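Local coordinates for protein UDP-glucose:anthocyanidin 3-O-glucosyltransferase (Clitoria ternatea, PDB 4REL) that belongs to the plant UDP-glycosyltransferase family of the GT-B clan, built from two Rossmann-like domains, each around a parallel beta sheet, at residues A[78-81]-A[82-86]; A[119-122]-A[123-127]; A[145-148]-A[149-152]; A[178-181]-A[182-185]; A[190-193]-A[194-198]. All coordinates share one frame; numbering follows the deposited sequence.

Contact 1 of 5, residues A[78-81]-A[82-86]; sequences PIEK and LDLFL. With KMP (3,5,7-trihydroxy-2-(4-hydroxyphenyl)-4H-chromen-4-one), chain B.
Leu82 reaches back over Pro78 and Ile79 at the start of helix 80-86 and on to the bound KMP. Leu82 CB sits 3.3 Å from Ile79 O. One bond further, Leu82 CG meets Pro78 O at 3.4 Å. There the chain forks: Leu82 CD1 goes to the hydroxyphenyl ring of KMP, 3.5 Å from C18, and also touches the end of the Ile79 side chain, CD1 to CD1 at 4.1 Å. Leu82 CD2 turns to the phenolic oxygen, O24 of KMP. Leu82 CG stands anti to its carbonyl carbon (chi1 -44°), which swings both methyls toward the preceding turn and the ligand. Three backbone bonds wind this first turn: Asp83 N to Ile79 O (2.9 Å, 169° at the hydrogen), Leu84 N to Glu80 O and Phe85 N to Lys81 O. On the neighbouring flank the Asp83 carboxylate lies against Ile79 CG2, with Asp83 OD2 at 3.7 Å. Its OD1 accepts the backbone N-H of Phe192, at the start of helix 191-197. Glu80 and Leu84 run side by side in the same direction, Leu84 CD1 lying 3.9 Å from Glu80 CG, while the Glu80 carboxylate is held by His72 and by the backbone N-H of Ala75. The chemistry is therefore divided by face: the Leu82 methyls give KMP an apolar surface, backed by Ile79, whereas the acidic groups bond backward to the loop or across to another helix, whose amino end would probably favour the negative charge of Asp83.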
# COMPACT_ATOMS: atom_id res chain seq x y z
N PRO A 78 -0.34 -16.42 -3.18
CA PRO A 78 0.34 -15.13 -3.29
C PRO A 78 1.71 -15.07 -2.62
O PRO A 78 2.35 -14.03 -2.69
CB PRO A 78 -0.62 -14.18 -2.57
CG PRO A 78 -1.25 -15.05 -1.52
CD PRO A 78 -1.40 -16.41 -2.16
N ILE A 79 2.15 -16.14 -1.97
CA ILE A 79 3.40 -16.07 -1.23
C ILE A 79 4.56 -16.72 -1.98
O ILE A 79 5.72 -16.32 -1.80
CB ILE A 79 3.26 -16.70 0.17
CG1 ILE A 79 2.08 -16.07 0.91
CG2 ILE A 79 4.52 -16.48 0.99
CD1 ILE A 79 2.20 -14.56 1.04
N GLU A 80 4.27 -17.71 -2.82
CA GLU A 80 5.35 -18.47 -3.46
C GLU A 80 6.36 -17.61 -4.22
O GLU A 80 7.57 -17.74 -4.01
CB GLU A 80 4.81 -19.56 -4.39
CG GLU A 80 5.96 -20.29 -5.09
CD GLU A 80 5.55 -21.60 -5.72
OE1 GLU A 80 4.39 -22.02 -5.54
OE2 GLU A 80 6.40 -22.19 -6.42
N LYS A 81 5.87 -16.73 -5.10
CA LYS A 81 6.80 -15.91 -5.87
C LYS A 81 7.60 -14.97 -4.99
O LYS A 81 8.75 -14.63 -5.32
CB LYS A 81 6.08 -15.15 -6.98
CG LYS A 81 5.67 -16.04 -8.16
CD LYS A 81 4.83 -15.27 -9.16
CE LYS A 81 4.65 -16.08 -10.44
NZ LYS A 81 3.67 -15.43 -11.35
N LEU A 82 7.01 -14.54 -3.88
CA LEU A 82 7.72 -13.70 -2.91
C LEU A 82 8.88 -14.48 -2.30
O LEU A 82 10.00 -13.98 -2.22
CB LEU A 82 6.80 -13.19 -1.79
CG LEU A 82 5.41 -12.64 -2.08
CD1 LEU A 82 4.81 -12.02 -0.83
CD2 LEU A 82 5.40 -11.65 -3.21
N ASP A 83 8.60 -15.69 -1.82
CA ASP A 83 9.66 -16.55 -1.28
C ASP A 83 10.78 -16.78 -2.29
O ASP A 83 11.96 -16.70 -1.96
CB ASP A 83 9.09 -17.92 -0.89
CG ASP A 83 8.17 -17.87 0.33
OD1 ASP A 83 8.27 -16.92 1.14
OD2 ASP A 83 7.37 -18.81 0.50
N LEU A 84 10.40 -17.09 -3.53
CA LEU A 84 11.39 -17.43 -4.56
C LEU A 84 12.30 -16.25 -4.84
O LEU A 84 13.52 -16.41 -4.96
CB LEU A 84 10.71 -17.93 -5.84
CG LEU A 84 10.08 -19.33 -5.74
CD1 LEU A 84 9.32 -19.69 -7.01
CD2 LEU A 84 11.16 -20.39 -5.47
N PHE A 85 11.73 -15.05 -4.93
CA PHE A 85 12.58 -13.87 -5.09
C PHE A 85 13.47 -13.65 -3.87
O PHE A 85 14.66 -13.40 -4.01
CB PHE A 85 11.77 -12.59 -5.35
CG PHE A 85 12.63 -11.36 -5.38
CD1 PHE A 85 13.47 -11.11 -6.46
CD2 PHE A 85 12.64 -10.48 -4.31
CE1 PHE A 85 14.28 -9.99 -6.49
CE2 PHE A 85 13.46 -9.35 -4.33
CZ PHE A 85 14.27 -9.11 -5.42
N LEU A 86 12.89 -13.71 -2.68
CA LEU A 86 13.69 -13.44 -1.49
C LEU A 86 14.80 -14.49 -1.36
O LEU A 86 15.89 -14.18 -0.85
CB LEU A 86 12.81 -13.40 -0.22
CG LEU A 86 11.84 -12.23 -0.12
CD1 LEU A 86 10.82 -12.46 1.01
CD2 LEU A 86 12.56 -10.91 0.09
C1 KMP B . 2.08 -7.86 6.40
C2 KMP B . 2.17 -6.82 5.49
C3 KMP B . 2.18 -7.14 4.05
C4 KMP B . 2.11 -8.55 3.62
C5 KMP B . 2.03 -9.52 4.61
C6 KMP B . 2.02 -9.18 5.96
C9 KMP B . 2.27 -6.07 3.03
C10 KMP B . 2.28 -6.48 1.61
C11 KMP B . 2.21 -7.94 1.27
C14 KMP B . 2.21 -8.44 -0.14
C15 KMP B . 2.56 -7.62 -1.21
C16 KMP B . 2.55 -8.12 -2.51
C17 KMP B . 2.19 -9.44 -2.74
C18 KMP B . 1.85 -10.26 -1.67
C19 KMP B . 1.86 -9.76 -0.37
O12 KMP B . 2.12 -8.88 2.28
O13 KMP B . 2.33 -4.86 3.37
O24 KMP B . 2.18 -9.92 -4.01
O27 KMP B . 2.35 -5.50 0.66
O29 KMP B . 1.95 -10.18 6.89
O30 KMP B . 2.23 -5.52 5.90

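Contact 2 of 5, residues A[119-122]-A[123-127]; sequences SSLL and VAQTL
Leu121 O takes the backbone N-H of Gln125 at 2.9 Å, and the same oxygen has the Gln125 side chain folded close beside it, CG at 3.3 Å. Gln125 CG is anti to its own carbonyl carbon (chi1 -71°) and the chain beyond is extended, which carries the amide back along the helix between two leucines. Its NE2 lies 3.6 Å from Leu121 CD1, and OE1 is 4.0 Å from Leu122 CD2. These are van der Waals touches; the polar partner of NE2 is Gln205 OE1. The rest of the turn is regular: Val123, Ala124 and Thr126 give their N-H groups to the carbonyl oxygens of Ser119, Ser120 and Leu122, the longest being Val123 N to Ser119 O at 3.3 Å. Val123 CG2, also anti to the carbonyl carbon, points back to Ser119 O at 3.6 Å. Ser120 OG is hydrogen-bonded to Val117 O and to Trp131 NE1, joining the start of the helix to the strand that follows it. Helix 119-127 is the crossover of the beta-alpha-beta unit 110-114, 119-127, 131-135: Val123 and Ala124 rest on Ile111, Leu121 and Ala124 on Trp131, and Ser119 and Val123 on helix 89-104.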
# COMPACT_ATOMS: atom_id res chain seq x y z
N SER A 119 17.75 -8.35 2.42
CA SER A 119 19.09 -8.70 1.92
C SER A 119 19.85 -7.48 1.39
O SER A 119 21.08 -7.49 1.33
CB SER A 119 19.02 -9.78 0.83
OG SER A 119 18.66 -11.03 1.40
N SER A 120 19.12 -6.43 1.00
CA SER A 120 19.79 -5.24 0.49
C SER A 120 20.54 -4.47 1.59
O SER A 120 21.44 -3.69 1.29
CB SER A 120 18.83 -4.32 -0.28
OG SER A 120 17.86 -3.75 0.57
N LEU A 121 20.19 -4.71 2.85
CA LEU A 121 20.96 -4.10 3.93
C LEU A 121 22.35 -4.72 3.99
O LEU A 121 23.34 -4.01 4.21
CB LEU A 121 20.23 -4.25 5.28
CG LEU A 121 21.05 -3.92 6.53
CD1 LEU A 121 21.51 -2.47 6.57
CD2 LEU A 121 20.22 -4.25 7.77
N LEU A 122 22.43 -6.03 3.77
CA LEU A 122 23.72 -6.72 3.73
C LEU A 122 24.56 -6.16 2.60
O LEU A 122 25.78 -5.98 2.74
CB LEU A 122 23.53 -8.22 3.52
CG LEU A 122 22.81 -9.01 4.60
CD1 LEU A 122 22.68 -10.47 4.16
CD2 LEU A 122 23.56 -8.90 5.92
N VAL A 123 23.91 -5.87 1.48
CA VAL A 123 24.59 -5.31 0.31
C VAL A 123 25.14 -3.93 0.66
O VAL A 123 26.29 -3.60 0.34
CB VAL A 123 23.63 -5.21 -0.91
CG1 VAL A 123 24.28 -4.45 -2.06
CG2 VAL A 123 23.24 -6.61 -1.37
N ALA A 124 24.32 -3.11 1.31
CA ALA A 124 24.75 -1.77 1.70
C ALA A 124 25.92 -1.85 2.68
O ALA A 124 26.87 -1.07 2.58
CB ALA A 124 23.60 -0.99 2.30
N GLN A 125 25.86 -2.79 3.61
CA GLN A 125 26.92 -2.93 4.60
C GLN A 125 28.24 -3.37 3.95
O GLN A 125 29.31 -2.89 4.32
CB GLN A 125 26.49 -3.85 5.74
CG GLN A 125 25.42 -3.21 6.63
CD GLN A 125 24.78 -4.20 7.58
OE1 GLN A 125 24.85 -5.41 7.37
NE2 GLN A 125 24.15 -3.69 8.63
N THR A 126 28.14 -4.26 2.98
CA THR A 126 29.30 -4.71 2.21
C THR A 126 29.98 -3.55 1.46
O THR A 126 31.21 -3.45 1.42
CB THR A 126 28.90 -5.81 1.23
OG1 THR A 126 28.60 -6.99 1.97
CG2 THR A 126 30.03 -6.10 0.27
N LEU A 127 29.16 -2.68 0.88
CA LEU A 127 29.67 -1.53 0.13
C LEU A 127 30.05 -0.36 1.04
O LEU A 127 30.65 0.62 0.58
CB LEU A 127 28.62 -1.07 -0.89
CG LEU A 127 28.21 -2.08 -1.96
CD1 LEU A 127 27.11 -1.51 -2.83
CD2 LEU A 127 29.43 -2.46 -2.81

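Contact 3 of 5, residues A[145-148]-A[149-152]; sequences YFNI and DLIR
Ile148 lays its CG2 methyl over one face of the Arg152 guanidinium, 3.5 Å above the plane and offset toward the rim, with NE its nearest atom. The two side chains lie next to each other and point the same way, one turn apart. CG2 is anti to the Ile148 backbone N, while Arg152 CG is anti to its own carbonyl carbon (chi1 -68°) and the chain is extended to NE; the arginine thus slides past the methyl, CD at 3.8 Å from Ile148 CG2, before its flat end arrives. Below, Arg152 CG passes 3.2 Å from Ile148 O, the oxygen that also accepts the Arg152 backbone N-H at 2.8 Å. The charged end finds a polar partner in the loop beyond, where NE donates to Met182 O. This is the first turn of helix 148-157, with Asn147 in the N-cap position. The Asn147 side chain makes no capping bond; its ND2 turns instead to Ser143 O and Tyr225 OH, so the residue joins the preceding loop to helix 220-229. Asn147 O starts the helical bonding by accepting the N-H of Ile151 at 2.9 Å. Around that oxygen Ile151 packs closely, CG1 at 3.3 Å, and its CD1 goes on to Asn147 CB at 4.1 Å. On the outer flank Leu150 CD1 touches Asn147 OD1, 4.0 Å away. Just upstream Tyr145 belongs to the KMP pocket, while Phe146 packs on Tyr225, Met226 and Lys229 of helix 220-229.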
# COMPACT_ATOMS: atom_id res chain seq x y z
N TYR A 145 6.47 -4.90 14.43
CA TYR A 145 7.71 -5.64 14.25
C TYR A 145 8.72 -5.44 15.37
O TYR A 145 9.70 -6.18 15.48
CB TYR A 145 8.29 -5.35 12.85
CG TYR A 145 7.28 -5.79 11.81
CD1 TYR A 145 7.08 -7.13 11.55
CD2 TYR A 145 6.46 -4.87 11.17
CE1 TYR A 145 6.13 -7.56 10.65
CE2 TYR A 145 5.50 -5.28 10.25
CZ TYR A 145 5.35 -6.63 10.00
OH TYR A 145 4.40 -7.07 9.10
N PHE A 146 8.46 -4.47 16.24
CA PHE A 146 9.27 -4.26 17.43
C PHE A 146 8.67 -4.90 18.68
O PHE A 146 9.21 -4.74 19.78
CB PHE A 146 9.49 -2.77 17.65
CG PHE A 146 10.33 -2.14 16.59
CD1 PHE A 146 11.70 -1.99 16.78
CD2 PHE A 146 9.77 -1.72 15.39
CE1 PHE A 146 12.49 -1.42 15.79
CE2 PHE A 146 10.56 -1.16 14.40
CZ PHE A 146 11.92 -1.01 14.61
N ASN A 147 7.58 -5.64 18.50
CA ASN A 147 6.84 -6.19 19.63
C ASN A 147 6.29 -7.58 19.33
O ASN A 147 5.23 -7.95 19.82
CB ASN A 147 5.69 -5.25 20.03
CG ASN A 147 6.19 -3.91 20.54
OD1 ASN A 147 6.52 -3.77 21.72
ND2 ASN A 147 6.23 -2.92 19.66
N ILE A 148 7.03 -8.37 18.54
CA ILE A 148 6.53 -9.67 18.11
C ILE A 148 6.24 -10.61 19.28
O ILE A 148 5.19 -11.26 19.31
CB ILE A 148 7.50 -10.34 17.11
CG1 ILE A 148 7.66 -9.46 15.87
CG2 ILE A 148 7.02 -11.74 16.73
CD1 ILE A 148 8.84 -9.81 15.01
N ASP A 149 7.14 -10.68 20.25
CA ASP A 149 6.93 -11.60 21.38
C ASP A 149 5.70 -11.23 22.20
O ASP A 149 4.92 -12.10 22.59
CB ASP A 149 8.19 -11.69 22.25
CG ASP A 149 9.37 -12.30 21.51
OD1 ASP A 149 9.15 -12.91 20.45
OD2 ASP A 149 10.51 -12.18 22.00
N LEU A 150 5.50 -9.94 22.46
CA LEU A 150 4.32 -9.49 23.20
C LEU A 150 3.06 -9.80 22.42
O LEU A 150 2.05 -10.24 22.97
CB LEU A 150 4.38 -7.99 23.50
CG LEU A 150 5.40 -7.51 24.51
CD1 LEU A 150 5.26 -6.00 24.73
CD2 LEU A 150 5.25 -8.27 25.83
N ILE A 151 3.12 -9.55 21.11
CA ILE A 151 1.97 -9.76 20.25
C ILE A 151 1.60 -11.25 20.18
O ILE A 151 0.43 -11.61 20.34
CB ILE A 151 2.21 -9.14 18.86
CG1 ILE A 151 2.08 -7.62 18.97
CG2 ILE A 151 1.22 -9.69 17.85
CD1 ILE A 151 2.68 -6.84 17.80
N ARG A 152 2.60 -12.11 19.99
CA ARG A 152 2.34 -13.55 19.93
C ARG A 152 1.77 -14.05 21.25
O ARG A 152 0.84 -14.87 21.26
CB ARG A 152 3.60 -14.33 19.59
CG ARG A 152 4.08 -14.07 18.17
CD ARG A 152 5.25 -14.94 17.80
NE ARG A 152 5.55 -14.85 16.38
CZ ARG A 152 6.66 -15.34 15.83
NH1 ARG A 152 7.56 -15.94 16.58
NH2 ARG A 152 6.86 -15.22 14.52

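Contact 4 of 5, residues A[178-181]-A[182-185]; sequences VPQD and MLDV. With KMP (3,5,7-trihydroxy-2-(4-hydroxyphenyl)-4H-chromen-4-one), chain B.
The loop between helices 148-157 and 191-197 makes a compact double turn at the rim of the KMP pocket, two overlapping beta turns closed by Met182 N to Pro179 O and Leu183 N to Gln180 O. Both donors stand well above the plane of the carbonyl they reach. Gln180 O is gripped twice, by Leu183 N at 2.9 Å. Asp184 N also donates to Gln180 O, at 3.2 Å. The Gln180 side chain bends at chi2 (65°) and returns to Asp184, NE2 giving a nearly straight bond (168°) to Asp184 OD1 at 3.1 Å. Asp184 OD1 lies in the plane of the Gln180 amide, whereas NE2 meets the carboxylate from above its plane. On the other flank Asp181 OD2 accepts the hydroxyl O29 of KMP at 2.7 Å, and Pro179 CB comes within 3.7 Å of that oxygen. Asp181 OD1 stays 4.3 Å from Asp184 OD2, two like charges near each other. Beneath the turn Met182 holds CG between its backbone N and carbonyl carbon (chi1 76°), a crowded position that brings CG to 3.6 Å from Val178 CG1, the two side chains crossing at about a right angle. Leu183 CD2 touches the same valine methyl at 4.0 Å. The apolar underside continues onto Ile148, Ile151 and Cys155 of helix 148-157. The double turn thus pairs a hydrophobic base with a polar rim, as befits a loop lining the ligand site of the N-terminal Rossmann-like domain in a GT-B protein.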
# COMPACT_ATOMS: atom_id res chain seq x y z
N VAL A 178 -4.14 -8.44 14.03
CA VAL A 178 -2.72 -8.76 13.80
C VAL A 178 -2.53 -9.61 12.53
O VAL A 178 -3.28 -10.56 12.31
CB VAL A 178 -2.15 -9.49 15.02
CG1 VAL A 178 -0.72 -9.95 14.77
CG2 VAL A 178 -2.20 -8.58 16.25
N PRO A 179 -1.55 -9.25 11.68
CA PRO A 179 -1.27 -10.10 10.51
C PRO A 179 -1.00 -11.54 10.92
O PRO A 179 -0.16 -11.78 11.79
CB PRO A 179 -0.01 -9.46 9.92
CG PRO A 179 -0.10 -8.02 10.30
CD PRO A 179 -0.70 -8.05 11.70
N GLN A 180 -1.70 -12.50 10.31
CA GLN A 180 -1.48 -13.90 10.66
C GLN A 180 -0.03 -14.31 10.43
O GLN A 180 0.51 -15.11 11.19
CB GLN A 180 -2.43 -14.82 9.87
CG GLN A 180 -2.31 -16.29 10.24
CD GLN A 180 -2.73 -16.56 11.67
OE1 GLN A 180 -3.76 -16.06 12.13
NE2 GLN A 180 -1.93 -17.34 12.39
N ASP A 181 0.60 -13.75 9.39
CA ASP A 181 1.99 -14.08 9.07
C ASP A 181 2.93 -13.97 10.27
O ASP A 181 3.87 -14.76 10.39
CB ASP A 181 2.53 -13.19 7.93
CG ASP A 181 1.94 -13.52 6.57
OD1 ASP A 181 1.63 -14.70 6.31
OD2 ASP A 181 1.80 -12.59 5.75
N MET A 182 2.69 -13.01 11.15
CA MET A 182 3.66 -12.76 12.22
C MET A 182 3.43 -13.68 13.41
O MET A 182 4.28 -13.77 14.30
CB MET A 182 3.71 -11.28 12.63
CG MET A 182 2.57 -10.77 13.48
SD MET A 182 2.89 -9.07 14.03
CE MET A 182 4.35 -9.31 15.02
N LEU A 183 2.31 -14.38 13.39
CA LEU A 183 1.98 -15.34 14.44
C LEU A 183 2.38 -16.78 14.09
O LEU A 183 2.60 -17.60 14.99
CB LEU A 183 0.47 -15.30 14.73
CG LEU A 183 -0.15 -13.97 15.16
CD1 LEU A 183 -1.62 -14.17 15.46
CD2 LEU A 183 0.57 -13.39 16.38
N ASP A 184 2.46 -17.09 12.79
CA ASP A 184 2.73 -18.46 12.35
C ASP A 184 4.08 -18.95 12.85
O ASP A 184 5.08 -18.25 12.73
CB ASP A 184 2.71 -18.56 10.82
CG ASP A 184 1.31 -18.45 10.24
OD1 ASP A 184 0.33 -18.81 10.94
OD2 ASP A 184 1.20 -18.02 9.07
N VAL A 185 4.10 -20.16 13.42
CA VAL A 185 5.34 -20.79 13.86
C VAL A 185 5.44 -22.20 13.26
O VAL A 185 4.42 -22.87 13.07
CB VAL A 185 5.44 -20.86 15.40
CG1 VAL A 185 5.63 -19.47 15.99
CG2 VAL A 185 4.21 -21.53 15.99
C1 KMP B . 2.08 -7.86 6.40
C2 KMP B . 2.17 -6.82 5.49
C3 KMP B . 2.18 -7.14 4.05
C4 KMP B . 2.11 -8.55 3.62
C5 KMP B . 2.03 -9.52 4.61
C6 KMP B . 2.02 -9.18 5.96
C9 KMP B . 2.27 -6.07 3.03
C10 KMP B . 2.28 -6.48 1.61
C11 KMP B . 2.21 -7.94 1.27
C14 KMP B . 2.21 -8.44 -0.14
C15 KMP B . 2.56 -7.62 -1.21
C16 KMP B . 2.55 -8.12 -2.51
C17 KMP B . 2.19 -9.44 -2.74
C18 KMP B . 1.85 -10.26 -1.67
C19 KMP B . 1.86 -9.76 -0.37
O12 KMP B . 2.12 -8.88 2.28
O13 KMP B . 2.33 -4.86 3.37
O24 KMP B . 2.18 -9.92 -4.01
O27 KMP B . 2.35 -5.50 0.66
O29 KMP B . 1.95 -10.18 6.89
O30 KMP B . 2.23 -5.52 5.90
O HOH W 1 5.67 -15.92 11.99

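Contact 5 of 5, residues A[190-193]-A[194-198]; sequences TLFS and RTLNS. With KMP (3,5,7-trihydroxy-2-(4-hydroxyphenyl)-4H-chromen-4-one), chain B.
Polar bonds at the start of helix 191-197 form a capping box: Ser193 N donates to Thr190 OG1 at 3.0 Å, and Thr190 N answers to Ser193 OG at 2.9 Å. A water gives a further hydrogen bond to Ser193 OG. Backbone bonds then take over, Arg194 N to Thr190 O, Leu196 N to Phe192 O and Asn197 N to Ser193 O. Leu191 O is held twice by Thr195, whose N and OG1 approach from opposite faces of the carbonyl plane; OG1, anti to the Thr195 carbonyl carbon (chi1 -62°), is the nearer at 2.8 Å. At the other end Ser198 OG donates to Thr195 O at 2.7 Å. Apolar contact is carried by Phe192 CE1 and Leu196 CD1 at 3.5 Å, the two side chains crossing at a slant. KMP meets both of them: the edge of the Phe192 ring reaches its O12, CZ at 3.4 Å, and Leu196 CD2 lies 3.5 Å from C6. Hydroxyls therefore bond backbone groups along and at both ends of the helix, while an aromatic edge and a leucine methyl offer KMP shape and dispersion without any hydrogen bond from these two side chains.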
# COMPACT_ATOMS: atom_id res chain seq x y z
N THR A 190 7.06 -18.99 6.51
CA THR A 190 7.58 -18.96 5.15
C THR A 190 8.80 -18.06 5.15
O THR A 190 9.02 -17.31 6.10
CB THR A 190 6.54 -18.42 4.16
OG1 THR A 190 6.18 -17.08 4.53
CG2 THR A 190 5.29 -19.31 4.15
N LEU A 191 9.60 -18.12 4.08
CA LEU A 191 10.75 -17.23 4.00
C LEU A 191 10.26 -15.79 4.07
O LEU A 191 10.91 -14.93 4.68
CB LEU A 191 11.56 -17.47 2.72
CG LEU A 191 12.69 -16.48 2.46
CD1 LEU A 191 13.69 -16.49 3.60
CD2 LEU A 191 13.39 -16.83 1.15
N PHE A 192 9.10 -15.53 3.48
CA PHE A 192 8.51 -14.20 3.51
C PHE A 192 8.14 -13.79 4.94
O PHE A 192 8.46 -12.69 5.38
CB PHE A 192 7.29 -14.13 2.59
CG PHE A 192 6.56 -12.82 2.63
CD1 PHE A 192 7.16 -11.66 2.16
CD2 PHE A 192 5.26 -12.76 3.11
CE1 PHE A 192 6.48 -10.45 2.18
CE2 PHE A 192 4.58 -11.55 3.14
CZ PHE A 192 5.19 -10.40 2.67
N SER A 193 7.48 -14.68 5.68
CA SER A 193 7.10 -14.32 7.05
C SER A 193 8.32 -14.12 7.93
O SER A 193 8.33 -13.22 8.78
CB SER A 193 6.13 -15.34 7.68
OG SER A 193 6.79 -16.54 8.02
N ARG A 194 9.35 -14.94 7.74
CA ARG A 194 10.58 -14.82 8.52
C ARG A 194 11.29 -13.50 8.23
O ARG A 194 11.86 -12.87 9.13
CB ARG A 194 11.52 -15.98 8.23
CG ARG A 194 10.96 -17.33 8.66
CD ARG A 194 11.96 -18.46 8.43
NE ARG A 194 11.46 -19.74 8.90
CZ ARG A 194 10.87 -20.65 8.12
NH1 ARG A 194 10.73 -20.42 6.82
NH2 ARG A 194 10.44 -21.79 8.63
N THR A 195 11.25 -13.09 6.97
CA THR A 195 11.82 -11.81 6.56
C THR A 195 11.09 -10.64 7.23
O THR A 195 11.72 -9.74 7.79
CB THR A 195 11.77 -11.68 5.02
OG1 THR A 195 12.57 -12.72 4.43
CG2 THR A 195 12.29 -10.35 4.58
N LEU A 196 9.76 -10.66 7.19
CA LEU A 196 8.99 -9.61 7.87
C LEU A 196 9.29 -9.61 9.37
O LEU A 196 9.49 -8.56 9.97
CB LEU A 196 7.49 -9.74 7.60
CG LEU A 196 7.00 -8.88 6.42
CD1 LEU A 196 7.80 -9.14 5.14
CD2 LEU A 196 5.52 -9.11 6.15
N ASN A 197 9.37 -10.79 9.97
CA ASN A 197 9.62 -10.86 11.41
C ASN A 197 11.00 -10.38 11.83
O ASN A 197 11.24 -10.17 13.01
CB ASN A 197 9.38 -12.27 11.93
CG ASN A 197 7.92 -12.64 11.92
OD1 ASN A 197 7.56 -13.81 11.85
ND2 ASN A 197 7.06 -11.63 11.98
N SER A 198 11.90 -10.21 10.87
CA SER A 198 13.24 -9.71 11.17
C SER A 198 13.30 -8.18 11.14
O SER A 198 14.34 -7.59 11.42
CB SER A 198 14.27 -10.26 10.18
OG SER A 198 14.19 -9.61 8.92
C1 KMP B . 2.08 -7.86 6.40
C2 KMP B . 2.17 -6.82 5.49
C3 KMP B . 2.18 -7.14 4.05
C4 KMP B . 2.11 -8.55 3.62
C5 KMP B . 2.03 -9.52 4.61
C6 KMP B . 2.02 -9.18 5.96
C9 KMP B . 2.27 -6.07 3.03
C10 KMP B . 2.28 -6.48 1.61
C11 KMP B . 2.21 -7.94 1.27
C14 KMP B . 2.21 -8.44 -0.14
C15 KMP B . 2.56 -7.62 -1.21
C16 KMP B . 2.55 -8.12 -2.51
C17 KMP B . 2.19 -9.44 -2.74
C18 KMP B . 1.85 -10.26 -1.67
C19 KMP B . 1.86 -9.76 -0.37
O12 KMP B . 2.12 -8.88 2.28
O13 KMP B . 2.33 -4.86 3.37
O24 KMP B . 2.18 -9.92 -4.01
O27 KMP B . 2.35 -5.50 0.66
O29 KMP B . 1.95 -10.18 6.89
O30 KMP B . 2.23 -5.52 5.90
O HOH W 2 7.87 -16.52 10.46

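From the N terminus the five contacts follow in series; none nests in or crosses another, and each closes only a local turn. Contact 1 begins helix 80-86, and contact 2 is the helix of a beta-alpha-beta unit, touching none of the others. Contact 3 opens helix 148-157, contact 4 is a turn in the loop after it, and contact 5 is the next helix, 191-197. Contacts 3, 4 and 5 touch one another: Ile148 packs on Met182, and Asn197 meets both. Contact 5 also meets contact 1 through Leu191 and Asp83. Contacts 1, 4 and 5 touch KMP, and contact 3 adds Tyr145; together they bring separate chain regions around one pocket.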